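Local coordinates for protein epidermin leader peptide processing serine protease EpiP (PDB 3QFH) that probably acts as a subtilisin-like serine endopeptidase that cleaves the leader peptide from the precursor of the lantibiotic epidermin, at residues Val221-Asn225 / Asp226-Val230. Sequence-based numbering, arbitrary orientation.
Sequences VQAAN and DGNQV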
loop_
_atom_site.group_PDB
_atom_site.type_symbol
_atom_site.label_atom_id
_atom_site.label_comp_id
_atom_site.label_asym_id
_atom_site.label_seq_id
_atom_site.Cartn_x
_atom_site.Cartn_y
_atom_site.Cartn_z
ATOM N N VAL A 221 -10.411 -2.541 5.491
ATOM C CA VAL A 221 -11.363 -3.142 6.429
ATOM C C VAL A 221 -11.532 -4.649 6.160
ATOM O O VAL A 221 -11.580 -5.468 7.097
ATOM C CB VAL A 221 -12.738 -2.420 6.354
ATOM C CG1 VAL A 221 -13.797 -3.189 7.109
ATOM C CG2 VAL A 221 -12.621 -0.977 6.910
ATOM N N GLN A 222 -11.626 -5.019 4.894
ATOM C CA GLN A 222 -11.798 -6.423 4.547
ATOM C C GLN A 222 -10.583 -7.259 4.990
ATOM O O GLN A 222 -10.740 -8.346 5.571
ATOM C CB GLN A 222 -12.006 -6.584 3.039
ATOM C CG GLN A 222 -12.310 -8.001 2.644
ATOM C CD GLN A 222 -13.617 -8.475 3.231
ATOM O OE1 GLN A 222 -14.658 -7.859 3.011
ATOM N NE2 GLN A 222 -13.569 -9.562 3.989
ATOM N N ALA A 223 -9.394 -6.736 4.714
ATOM C CA ALA A 223 -8.128 -7.395 5.060
ATOM C C ALA A 223 -8.028 -7.607 6.569
ATOM O O ALA A 223 -7.635 -8.688 7.027
ATOM C CB ALA A 223 -6.936 -6.579 4.563
ATOM N N ALA A 224 -8.382 -6.572 7.321
ATOM C CA ALA A 224 -8.366 -6.628 8.770
ATOM C C ALA A 224 -9.411 -7.616 9.275
ATOM O O ALA A 224 -9.159 -8.352 10.234
ATOM C CB ALA A 224 -8.590 -5.245 9.370
ATOM N N ASN A 225 -10.586 -7.646 8.647
ATOM C CA ASN A 225 -11.618 -8.615 9.059
ATOM C C ASN A 225 -11.228 -10.048 8.735
ATOM O O ASN A 225 -11.652 -10.974 9.421
ATOM C CB ASN A 225 -12.990 -8.307 8.437
ATOM C CG ASN A 225 -13.680 -7.110 9.088
ATOM O OD1 ASN A 225 -13.307 -6.679 10.184
ATOM N ND2 ASN A 225 -14.688 -6.569 8.409
ATOM N N ASP A 226 -10.463 -10.226 7.666
ATOM C CA ASP A 226 -9.995 -11.550 7.245
ATOM C C ASP A 226 -8.809 -12.070 8.086
ATOM O O ASP A 226 -8.325 -13.163 7.843
ATOM C CB ASP A 226 -9.618 -11.551 5.753
ATOM C CG ASP A 226 -10.838 -11.482 4.815
ATOM O OD1 ASP A 226 -11.988 -11.602 5.285
ATOM O OD2 ASP A 226 -10.628 -11.324 3.582
ATOM N N GLY A 227 -8.335 -11.283 9.048
ATOM C CA GLY A 227 -7.264 -11.720 9.936
ATOM C C GLY A 227 -5.847 -11.568 9.415
ATOM O O GLY A 227 -4.929 -12.192 9.943
ATOM N N ASN A 228 -5.665 -10.747 8.385
ATOM C CA ASN A 228 -4.332 -10.450 7.858
ATOM C C ASN A 228 -3.696 -9.454 8.789
ATOM O O ASN A 228 -4.117 -8.304 8.843
ATOM C CB ASN A 228 -4.425 -9.813 6.479
ATOM C CG ASN A 228 -5.028 -10.721 5.468
ATOM O OD1 ASN A 228 -4.389 -11.663 5.007
ATOM N ND2 ASN A 228 -6.260 -10.428 5.073
ATOM N N GLN A 229 -2.674 -9.859 9.514
ATOM C CA GLN A 229 -2.057 -8.949 10.468
ATOM C C GLN A 229 -1.116 -7.928 9.862
ATOM O O GLN A 229 -0.744 -6.984 10.538
ATOM C CB GLN A 229 -1.373 -9.711 11.612
ATOM C CG GLN A 229 -2.360 -10.236 12.649
ATOM C CD GLN A 229 -1.678 -10.581 13.950
ATOM O OE1 GLN A 229 -0.889 -11.512 14.017
ATOM N NE2 GLN A 229 -1.968 -9.811 14.991
ATOM N N VAL A 230 -0.708 -8.123 8.614
ATOM C CA VAL A 230 0.113 -7.127 7.911
ATOM C C VAL A 230 -0.630 -6.749 6.629
ATOM O O VAL A 230 -1.007 -7.610 5.857
ATOM C CB VAL A 230 1.536 -7.641 7.586
ATOM C CG1 VAL A 230 2.349 -6.570 6.812
ATOM C CG2 VAL A 230 2.260 -8.069 8.865
#
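A223 O is gripped twice by N228, by its backbone N at 3.2 Å and by its side-chain ND2 at 3.0 Å. The two donors use the carbonyl differently: ND2 lies in the carbonyl plane on a lone pair, with a C=O...N angle of 115°, whereas the backbone N approaches more nearly end-on, tilted somewhat out of that plane. N228 reaches back because its CG stands beside its own backbone N, a torsion that turns the side-chain amide toward the last turn of the helix, where ND2 meets A223 O and comes to 3.9 Å from A223 CB. The other end of this buried amide is also satisfied, since OD1 bonds T201 OG1, and the two contacts together should fix its rotation.

The backbone pattern identifies a Schellman motif closing helix 213-225. G227 leaves helical geometry with a positive phi of 83°, and the N228 N to A223 O bond spans the turn; the bond from G227 N to A224 O, at 3.3 Å, comes from well above the carbonyl plane and not along a lone pair. The cap thus forms the turn that leads from helix 213-225 to strand 230-233 of the parallel sheet, in the alpha/beta (Rossmann-like) core of the subtilisin fold.

One residue ahead of G227, D226 N bonds Q222 O (2.8 Å) in the i to i-4 pattern of the helix, and the same two residues are joined through their side chains. Q222 NE2 donates to D226 OD1 at 2.9 Å, the acceptor lying in the plane of the Q222 amide while NE2 stands above the carboxylate plane; amide and carboxylate are turned 49° apart. A bend at chi2 turns the end of the glutamine chain toward the D226 carboxylate, with Q222 CG 3.8 Å from D226 OD2. D226 OD2 is held separately by a salt bridge to K149 NZ and a hydrogen bond to Y203 OH.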